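Fumarate lyase (Mesorhizobium sp., PDB 3C8T) is a largely helical member of the fumarate lyase superfamily, whose four copies associate through long helices into a tetramer. Local coordinates at residues A[161-164]-A[165-169]; A[335-338]-A[339-343]; A[171-174]-A[175-179]; A[350-353]-A[354-357]. All blocks are in the same frame, centred on the assembly; numbering follows the deposited sequence.

Contact 1 (A[161-164]-A[165-169]); sequences GYKA and AVWLS
V166 reaches back one helical turn to Y162 and lays its CG2 methyl over one face of the phenol ring, a CH-pi contact with CG2 of V166 4.2 Å from the ring centroid of Y162. The methyl sits toward the rim, and its closest ring atom is CZ of Y162, 3.8 Å from CG2 of V166. The tyrosine torsion explains the meeting: CG lies anti to the backbone N (chi1 165°), which carries the ring along the helix surface toward the next turn. On another flank the indole of W167 lies across the backbone of the turn before it, with the carbonyl oxygen of K163 3.4 Å above its plane. That same oxygen accepts the amide N of W167 at 3.2 Å in an almost straight bond (172°), so one atom both holds the backbone and faces the ring.

Such i to i+4 pairing is the ordinary grammar of an alpha helix, here helix 160-185, one of the long helices of the lyase fold. The aliphatic end of K163 then crosses the indole, its CE 4.0 Å from CZ2 of W167. Bends at chi3 and chi4 bring the ammonium round beside NE1 of W167, where both nitrogens meet the same partner: D251 on helix 229-255 takes a salt bridge from K163 and a hydrogen bond from W167. K163 is also salt-bridged to E312 of the second subunit. Further out, the indole is packed against L248 and I252 of helix 229-255, while L137 of helix 104-140 touches A164.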
loop_
_atom_site.group_PDB
_atom_site.type_symbol
_atom_site.label_atom_id
_atom_site.label_comp_id
_atom_site.label_asym_id
_atom_site.label_seq_id
_atom_site.Cartn_x
_atom_site.Cartn_y
_atom_site.Cartn_z
ATOM N N GLY A 161 18.539 18.233 23.138
ATOM C CA GLY A 161 19.482 17.104 23.023
ATOM C C GLY A 161 18.774 15.792 23.318
ATOM O O GLY A 161 19.081 14.769 22.719
ATOM N N TYR A 162 17.823 15.817 24.266
ATOM C CA TYR A 162 17.003 14.658 24.542
ATOM C C TYR A 162 16.251 14.205 23.269
ATOM O O TYR A 162 16.357 13.023 22.881
ATOM C CB TYR A 162 16.076 14.860 25.748
ATOM C CG TYR A 162 14.971 13.796 25.803
ATOM C CD1 TYR A 162 15.158 12.595 26.477
ATOM C CD2 TYR A 162 13.743 14.002 25.123
ATOM C CE1 TYR A 162 14.147 11.619 26.476
ATOM C CE2 TYR A 162 12.737 13.055 25.114
ATOM C CZ TYR A 162 12.940 11.863 25.782
ATOM O OH TYR A 162 11.917 10.934 25.750
ATOM N N LYS A 163 15.541 15.134 22.607
ATOM C CA LYS A 163 14.906 14.854 21.303
ATOM C C LYS A 163 15.872 14.276 20.282
ATOM O O LYS A 163 15.542 13.325 19.601
ATOM C CB LYS A 163 14.243 16.116 20.689
ATOM C CG LYS A 163 12.955 16.526 21.369
ATOM C CD LYS A 163 12.136 17.575 20.510
ATOM C CE LYS A 163 11.712 17.024 19.124
ATOM N NZ LYS A 163 11.108 15.658 19.332
ATOM N N ALA A 164 17.042 14.896 20.125
ATOM C CA ALA A 164 18.034 14.376 19.187
ATOM C C ALA A 164 18.502 12.973 19.583
ATOM O O ALA A 164 18.789 12.150 18.708
ATOM C CB ALA A 164 19.230 15.347 19.045
ATOM N N ALA A 165 18.573 12.679 20.886
ATOM C CA ALA A 165 19.022 11.356 21.343
ATOM C C ALA A 165 18.036 10.264 20.994
ATOM O O ALA A 165 18.451 9.116 20.727
ATOM C CB ALA A 165 19.292 11.343 22.831
ATOM N N VAL A 166 16.747 10.615 21.033
ATOM C CA VAL A 166 15.670 9.714 20.653
ATOM C C VAL A 166 15.786 9.374 19.139
ATOM O O VAL A 166 15.736 8.194 18.750
ATOM C CB VAL A 166 14.307 10.343 21.016
ATOM C CG1 VAL A 166 13.131 9.698 20.206
ATOM C CG2 VAL A 166 14.054 10.248 22.519
ATOM N N TRP A 167 15.933 10.407 18.309
ATOM C CA TRP A 167 16.137 10.241 16.873
ATOM C C TRP A 167 17.373 9.363 16.645
ATOM O O TRP A 167 17.343 8.423 15.872
ATOM C CB TRP A 167 16.395 11.604 16.221
ATOM C CG TRP A 167 15.264 12.618 16.277
ATOM C CD1 TRP A 167 13.919 12.371 16.463
ATOM C CD2 TRP A 167 15.379 14.017 16.029
ATOM N NE1 TRP A 167 13.203 13.562 16.405
ATOM C CE2 TRP A 167 14.082 14.580 16.132
ATOM C CE3 TRP A 167 16.459 14.867 15.760
ATOM C CZ2 TRP A 167 13.846 15.945 15.965
ATOM C CZ3 TRP A 167 16.225 16.227 15.616
ATOM C CH2 TRP A 167 14.918 16.752 15.724
ATOM N N LEU A 168 18.467 9.686 17.333
ATOM C CA LEU A 168 19.682 8.934 17.221
ATOM C C LEU A 168 19.518 7.423 17.544
ATOM O O LEU A 168 20.112 6.566 16.861
ATOM C CB LEU A 168 20.749 9.558 18.140
ATOM C CG LEU A 168 22.119 8.870 18.258
ATOM C CD1 LEU A 168 22.821 8.625 16.841
ATOM C CD2 LEU A 168 23.038 9.615 19.258
ATOM N N SER A 169 18.734 7.108 18.580
ATOM C CA SER A 169 18.612 5.745 19.061
ATOM C C SER A 169 18.087 4.767 18.016
ATOM O O SER A 169 18.558 3.620 17.945
ATOM C CB SER A 169 17.757 5.679 20.322
ATOM O OG SER A 169 16.396 5.878 19.996
#

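Contact 2 (A[335-338]-A[339-343]); sequences ILYQ and AEFML
Y337 and F341, one turn apart on helix 315-344, form a pair of aromatic side chains on the outward side of a helix whose other flanks are built into the helical bundle of the chain. Their apolar contact is modest: the rings do not stack, and the phenol ring lies against the root of the phenylalanine, with CZ of Y337 4.3 Å from CB of F341. The phenol oxygen OH of Y337 comes 4.1 Å from CD1 of F341, and the two side chains cross at a slant.

Among polar groups, E340 stands out. Its chain, extended beyond CG, takes the carboxylate back across Y337, at about a right angle to it, so that OE2 of E340 lies at the edge of the phenol ring near its plane, the two planes standing nearly perpendicular at 84°. The carboxylate is held from helix 104-140, where R126 makes a salt bridge to OE2 of E340. Q338, bent at chi2, instead directs OE1 to a hydrogen bond with S285 on helix 284-306, and its neighbours A339 and M342 pack against that same helix.

Backbone bonds run regularly beneath: N of F341 to O of Y337 is 3.1 Å, and N of M342 to O of Q338 is 3.0 Å. The straightest belongs to E340, whose N meets O of L336 at 2.9 Å and 171°, while CG of E340 rests 3.5 Å from that same oxygen.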
loop_
_atom_site.group_PDB
_atom_site.type_symbol
_atom_site.label_atom_id
_atom_site.label_comp_id
_atom_site.label_asym_id
_atom_site.label_seq_id
_atom_site.Cartn_x
_atom_site.Cartn_y
_atom_site.Cartn_z
ATOM N N ILE A 335 17.202 10.787 0.433
ATOM C CA ILE A 335 16.642 11.338 1.697
ATOM C C ILE A 335 17.601 11.200 2.904
ATOM O O ILE A 335 17.648 12.107 3.767
ATOM C CB ILE A 335 15.157 10.860 2.007
ATOM C CG1 ILE A 335 15.086 9.381 2.366
ATOM C CG2 ILE A 335 14.239 11.154 0.820
ATOM C CD1 ILE A 335 13.675 8.928 2.592
ATOM N N LEU A 336 18.383 10.108 2.967
ATOM C CA LEU A 336 19.518 10.088 3.931
ATOM C C LEU A 336 20.492 11.212 3.690
ATOM O O LEU A 336 20.967 11.817 4.647
ATOM C CB LEU A 336 20.293 8.782 3.962
ATOM C CG LEU A 336 19.619 7.633 4.693
ATOM C CD1 LEU A 336 20.112 6.356 4.038
ATOM C CD2 LEU A 336 19.820 7.658 6.244
ATOM N N TYR A 337 20.781 11.515 2.433
ATOM C CA TYR A 337 21.681 12.638 2.159
ATOM C C TYR A 337 21.063 13.993 2.579
ATOM O O TYR A 337 21.749 14.872 3.138
ATOM C CB TYR A 337 22.213 12.689 0.697
ATOM C CG TYR A 337 22.937 14.000 0.519
ATOM C CD1 TYR A 337 22.312 15.081 -0.120
ATOM C CD2 TYR A 337 24.200 14.211 1.130
ATOM C CE1 TYR A 337 22.942 16.340 -0.200
ATOM C CE2 TYR A 337 24.842 15.451 1.044
ATOM C CZ TYR A 337 24.208 16.506 0.390
ATOM O OH TYR A 337 24.810 17.736 0.326
ATOM N N GLN A 338 19.775 14.161 2.310
ATOM C CA GLN A 338 19.052 15.370 2.753
ATOM C C GLN A 338 19.102 15.512 4.272
ATOM O O GLN A 338 19.329 16.603 4.772
ATOM C CB GLN A 338 17.600 15.369 2.271
ATOM C CG GLN A 338 17.440 15.601 0.782
ATOM C CD GLN A 338 18.141 16.884 0.327
ATOM O OE1 GLN A 338 18.013 17.917 0.959
ATOM N NE2 GLN A 338 18.895 16.801 -0.751
ATOM N N ALA A 339 18.942 14.396 4.991
ATOM C CA ALA A 339 19.056 14.388 6.475
ATOM C C ALA A 339 20.463 14.698 6.989
ATOM O O ALA A 339 20.593 15.477 7.937
ATOM C CB ALA A 339 18.555 13.105 7.054
ATOM N N GLU A 340 21.495 14.094 6.386
ATOM C CA GLU A 340 22.919 14.441 6.679
ATOM C C GLU A 340 23.145 15.977 6.607
ATOM O O GLU A 340 23.732 16.578 7.479
ATOM C CB GLU A 340 23.904 13.817 5.654
ATOM C CG GLU A 340 24.211 12.336 5.731
ATOM C CD GLU A 340 25.143 11.892 4.588
ATOM O OE1 GLU A 340 26.369 12.149 4.685
ATOM O OE2 GLU A 340 24.667 11.280 3.600
ATOM N N PHE A 341 22.694 16.566 5.512
ATOM C CA PHE A 341 22.868 17.971 5.248
ATOM C C PHE A 341 22.101 18.841 6.242
ATOM O O PHE A 341 22.666 19.766 6.812
ATOM C CB PHE A 341 22.393 18.264 3.826
ATOM C CG PHE A 341 22.388 19.721 3.485
ATOM C CD1 PHE A 341 23.587 20.374 3.166
ATOM C CD2 PHE A 341 21.202 20.432 3.454
ATOM C CE1 PHE A 341 23.598 21.740 2.857
ATOM C CE2 PHE A 341 21.206 21.796 3.142
ATOM C CZ PHE A 341 22.412 22.450 2.849
ATOM N N MET A 342 20.820 18.518 6.452
ATOM C CA MET A 342 19.940 19.294 7.295
ATOM C C MET A 342 20.375 19.246 8.753
ATOM O O MET A 342 20.435 20.287 9.409
ATOM C CB MET A 342 18.473 18.871 7.119
ATOM C CG MET A 342 17.469 19.398 8.201
ATOM S SD MET A 342 15.794 18.826 7.877
ATOM C CE MET A 342 15.832 17.116 8.533
ATOM N N LEU A 343 20.665 18.050 9.242
ATOM C CA LEU A 343 21.035 17.819 10.638
ATOM C C LEU A 343 22.447 18.290 10.919
ATOM O O LEU A 343 22.755 18.736 12.043
ATOM C CB LEU A 343 20.915 16.323 10.997
ATOM C CG LEU A 343 19.486 15.786 11.030
ATOM C CD1 LEU A 343 19.468 14.236 11.022
ATOM C CD2 LEU A 343 18.692 16.384 12.235
#

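Contact 3 (A[171-174]-A[175-179]); sequences FDRH and AARLE
R177 folds back over the preceding turn of helix 160-185 and meets both R173 and H174. Its CB lies 3.5 Å from the carbonyl oxygen O of H174, and CG then passes 3.3 Å from O of R173, the oxygen that also accepts the backbone N of R177 at 3.1 Å. Because the chain is stretched out from CG to NE (chi2 175°), the guanidinium is carried beyond that carbonyl to the level of the earlier side chains. CD runs on past the same oxygen and comes near the imidazole, while CZ of R177 stands 3.9 Å from CB of R173.

At the tip the two terminal nitrogens part company. NH1 of R177 approaches the imidazole, 2.9 Å from ND1 of H174, with ring and guanidinium planes turned 52° against each other; it also lies 3.5 Å from CB of R173. NH2 leads toward the side chain of R173, whose NE is 4.2 Å away from NH2 of R177. These two positive groups are gathered round acid: D229 of the second subunit forms salt bridges with both arginines, and E233 of that subunit with R177. NE2 of H174 is hydrogen-bonded to S244 of helix 229-255, which would help fix the ring. The arrangement is that of a helix at a subunit interface, its arginines meeting acidic side chains of another copy, consistent with the helical core through which subunits of fumarate lyase relatives associate.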
loop_
_atom_site.group_PDB
_atom_site.type_symbol
_atom_site.label_atom_id
_atom_site.label_comp_id
_atom_site.label_asym_id
_atom_site.label_seq_id
_atom_site.Cartn_x
_atom_site.Cartn_y
_atom_site.Cartn_z
ATOM N N PHE A 171 18.563 5.169 14.750
ATOM C CA PHE A 171 19.632 5.012 13.736
ATOM C C PHE A 171 20.759 4.118 14.210
ATOM O O PHE A 171 21.357 3.386 13.409
ATOM C CB PHE A 171 20.123 6.362 13.232
ATOM C CG PHE A 171 19.126 7.028 12.363
ATOM C CD1 PHE A 171 18.990 6.641 11.023
ATOM C CD2 PHE A 171 18.221 7.951 12.903
ATOM C CE1 PHE A 171 18.007 7.215 10.216
ATOM C CE2 PHE A 171 17.230 8.510 12.118
ATOM C CZ PHE A 171 17.127 8.159 10.770
ATOM N N ASP A 172 21.019 4.140 15.516
ATOM C CA ASP A 172 21.856 3.124 16.138
ATOM C C ASP A 172 21.272 1.758 15.882
ATOM O O ASP A 172 22.015 0.844 15.575
ATOM C CB ASP A 172 21.956 3.355 17.648
ATOM C CG ASP A 172 22.751 4.635 18.006
ATOM O OD1 ASP A 172 23.588 5.074 17.189
ATOM O OD2 ASP A 172 22.548 5.183 19.107
ATOM N N ARG A 173 19.945 1.585 16.008
ATOM C CA ARG A 173 19.363 0.262 15.720
ATOM C C ARG A 173 19.395 -0.089 14.243
ATOM O O ARG A 173 19.469 -1.270 13.914
ATOM C CB ARG A 173 17.959 0.056 16.299
ATOM C CG ARG A 173 17.898 -0.067 17.818
ATOM C CD ARG A 173 16.432 -0.189 18.335
ATOM N NE ARG A 173 15.588 0.973 18.066
ATOM C CZ ARG A 173 15.275 1.933 18.953
ATOM N NH1 ARG A 173 15.768 1.909 20.203
ATOM N NH2 ARG A 173 14.465 2.942 18.589
ATOM N N HIS A 174 19.339 0.907 13.355
ATOM C CA HIS A 174 19.257 0.619 11.915
ATOM C C HIS A 174 20.627 0.150 11.465
ATOM O O HIS A 174 20.722 -0.757 10.622
ATOM C CB HIS A 174 18.818 1.828 11.049
ATOM C CG HIS A 174 17.401 2.301 11.289
ATOM N ND1 HIS A 174 16.318 1.445 11.331
ATOM C CD2 HIS A 174 16.892 3.552 11.421
ATOM C CE1 HIS A 174 15.213 2.143 11.533
ATOM N NE2 HIS A 174 15.536 3.427 11.592
ATOM N N ALA A 175 21.681 0.777 12.016
ATOM C CA ALA A 175 23.070 0.330 11.777
ATOM C C ALA A 175 23.277 -1.126 12.096
ATOM O O ALA A 175 23.931 -1.833 11.319
ATOM C CB ALA A 175 24.075 1.173 12.532
ATOM N N ALA A 176 22.709 -1.580 13.218
ATOM C CA ALA A 176 22.757 -2.986 13.602
ATOM C C ALA A 176 22.006 -3.879 12.590
ATOM O O ALA A 176 22.522 -4.929 12.192
ATOM C CB ALA A 176 22.239 -3.205 15.031
ATOM N N ARG A 177 20.804 -3.458 12.185
ATOM C CA ARG A 177 19.986 -4.215 11.193
ATOM C C ARG A 177 20.748 -4.429 9.865
ATOM O O ARG A 177 20.755 -5.532 9.311
ATOM C CB ARG A 177 18.641 -3.501 10.926
ATOM C CG ARG A 177 17.694 -3.436 12.129
ATOM C CD ARG A 177 16.439 -2.616 11.849
ATOM N NE ARG A 177 15.604 -2.632 13.050
ATOM C CZ ARG A 177 15.383 -1.584 13.839
ATOM N NH1 ARG A 177 15.857 -0.386 13.526
ATOM N NH2 ARG A 177 14.662 -1.745 14.937
ATOM N N LEU A 178 21.398 -3.361 9.371
ATOM C CA LEU A 178 22.165 -3.416 8.117
ATOM C C LEU A 178 23.191 -4.569 8.105
ATOM O O LEU A 178 23.302 -5.326 7.118
ATOM C CB LEU A 178 22.839 -2.053 7.845
ATOM C CG LEU A 178 23.517 -1.871 6.456
ATOM C CD1 LEU A 178 23.527 -0.406 5.982
ATOM C CD2 LEU A 178 24.928 -2.434 6.409
ATOM N N GLU A 179 23.938 -4.688 9.202
ATOM C CA GLU A 179 24.942 -5.727 9.382
ATOM C C GLU A 179 24.337 -7.150 9.414
ATOM O O GLU A 179 24.934 -8.092 8.888
ATOM C CB GLU A 179 25.837 -5.427 10.632
ATOM C CG GLU A 179 26.574 -4.055 10.585
ATOM C CD GLU A 179 27.328 -3.756 9.246
ATOM O OE1 GLU A 179 27.990 -4.670 8.697
ATOM O OE2 GLU A 179 27.264 -2.599 8.724
#

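Contact 4 (A[350-353]-A[354-357]); sequences PDRM and RENL
Helix 350-357 is a short helix of two turns that begins one residue after strand 347-348, with proline at its first position. Over this first turn lies R354, whose guanidinium turns back on the backbone: the carbonyl oxygen of P350 stands 3.7 Å from one face, over the centre of the group. CG of R354 is anti to the backbone N (chi1 -161°) and the chain bends at chi3, which brings NH2 of R354 within 3.9 Å of CB of P350. The same carbonyl oxygen accepts the amide N of R354 at 2.9 Å, so R354 meets it twice, through its amide N-H and its guanidinium face.

R352 and E355 run side by side in the same direction, their flat ends only 21° from parallel. NE of R352 and OE1 of E355 are 4.1 Å apart, too long for a salt bridge and with no N-H aimed at the oxygen, so at most a general attraction of opposite charges. A firmer partner is the carbonyl of T258, hydrogen-bonded to NH2 of R352.

N356 turns its amide over the previous turn, CG lying 3.2 Å from O of R352. Its ND2 is hydrogen-bonded to L260 and E262, M353 packs on M146 of strand 145-150, and R352 touches H359 of the third subunit. Exposed D351, R354 and E355 against buried M353, N356 and L357 mark a short amphipathic helix.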
loop_
_atom_site.group_PDB
_atom_site.type_symbol
_atom_site.label_atom_id
_atom_site.label_comp_id
_atom_site.label_asym_id
_atom_site.label_seq_id
_atom_site.Cartn_x
_atom_site.Cartn_y
_atom_site.Cartn_z
ATOM N N PRO A 350 17.760 28.460 21.003
ATOM C CA PRO A 350 17.398 28.281 22.404
ATOM C C PRO A 350 16.485 29.400 22.949
ATOM O O PRO A 350 15.671 29.133 23.845
ATOM C CB PRO A 350 18.754 28.205 23.091
ATOM C CG PRO A 350 19.660 27.598 21.979
ATOM C CD PRO A 350 19.217 28.400 20.788
ATOM N N ASP A 351 16.573 30.592 22.353
ATOM C CA ASP A 351 15.752 31.731 22.751
ATOM C C ASP A 351 14.289 31.513 22.453
ATOM O O ASP A 351 13.455 31.698 23.333
ATOM C CB ASP A 351 16.256 33.074 22.136
ATOM C CG ASP A 351 16.350 33.053 20.575
ATOM O OD1 ASP A 351 16.377 31.974 19.962
ATOM O OD2 ASP A 351 16.410 34.138 19.958
ATOM N N ARG A 352 13.968 31.080 21.230
ATOM C CA ARG A 352 12.576 30.754 20.908
ATOM C C ARG A 352 12.106 29.549 21.743
ATOM O O ARG A 352 10.963 29.509 22.137
ATOM C CB ARG A 352 12.364 30.475 19.412
ATOM C CG ARG A 352 12.337 31.688 18.502
ATOM C CD ARG A 352 11.274 32.714 18.880
ATOM N NE ARG A 352 9.904 32.262 18.626
ATOM C CZ ARG A 352 9.314 32.266 17.420
ATOM N NH1 ARG A 352 9.993 32.661 16.344
ATOM N NH2 ARG A 352 8.055 31.847 17.283
ATOM N N MET A 353 13.007 28.605 22.029
ATOM C CA MET A 353 12.661 27.429 22.801
ATOM C C MET A 353 12.224 27.795 24.230
ATOM O O MET A 353 11.256 27.240 24.766
ATOM C CB MET A 353 13.832 26.408 22.825
ATOM C CG MET A 353 14.035 25.586 21.515
ATOM S SD MET A 353 15.517 24.503 21.469
ATOM C CE MET A 353 15.169 23.631 19.914
ATOM N N ARG A 354 12.997 28.686 24.840
ATOM C CA ARG A 354 12.807 29.191 26.207
ATOM C C ARG A 354 11.483 29.965 26.238
ATOM O O ARG A 354 10.669 29.795 27.139
ATOM C CB ARG A 354 13.995 30.130 26.533
ATOM C CG ARG A 354 14.289 30.438 28.001
ATOM C CD ARG A 354 15.537 31.434 28.232
ATOM N NE ARG A 354 16.463 31.643 27.086
ATOM C CZ ARG A 354 17.456 30.813 26.721
ATOM N NH1 ARG A 354 17.693 29.671 27.391
ATOM N NH2 ARG A 354 18.215 31.110 25.668
ATOM N N GLU A 355 11.260 30.803 25.230
ATOM C CA GLU A 355 10.029 31.577 25.149
ATOM C C GLU A 355 8.791 30.679 25.041
ATOM O O GLU A 355 7.770 30.920 25.712
ATOM C CB GLU A 355 10.124 32.562 23.989
ATOM C CG GLU A 355 8.838 33.389 23.691
ATOM C CD GLU A 355 8.989 34.250 22.414
ATOM O OE1 GLU A 355 8.009 34.340 21.620
ATOM O OE2 GLU A 355 10.109 34.816 22.197
ATOM N N ASN A 356 8.867 29.624 24.231
ATOM C CA ASN A 356 7.703 28.751 24.080
ATOM C C ASN A 356 7.464 27.935 25.374
ATOM O O ASN A 356 6.325 27.707 25.778
ATOM C CB ASN A 356 7.829 27.853 22.824
ATOM C CG ASN A 356 7.918 28.670 21.524
ATOM O OD1 ASN A 356 7.388 29.771 21.440
ATOM N ND2 ASN A 356 8.573 28.124 20.514
ATOM N N LEU A 357 8.546 27.524 26.017
ATOM C CA LEU A 357 8.470 26.825 27.276
ATOM C C LEU A 357 7.750 27.675 28.349
ATOM O O LEU A 357 6.976 27.132 29.117
ATOM C CB LEU A 357 9.879 26.332 27.718
ATOM C CG LEU A 357 10.031 25.492 29.005
ATOM C CD1 LEU A 357 9.249 24.195 29.010
ATOM C CD2 LEU A 357 11.541 25.255 29.361
#

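Overall arrangement
Along the chain the order is contact 1, contact 3, contact 2 and contact 4. Contacts 1 and 3 are successive parts of helix 160-185, their centres 15 Å apart, and both face the second subunit. Contact 2 lies on helix 315-344 and touches contact 1 directly, CZ3 of W167 meeting CD2 of L343 at 4.2 Å; it comes within about 4 Å of contact 3 (nearest atoms) without touching. Contact 4, on helix 350-357, is more peripheral, its centre about 34 Å from that of contact 3, and it approaches the third subunit. Long helices thus supply both the chain's interior and one subunit interface, while a short helix farther out meets another.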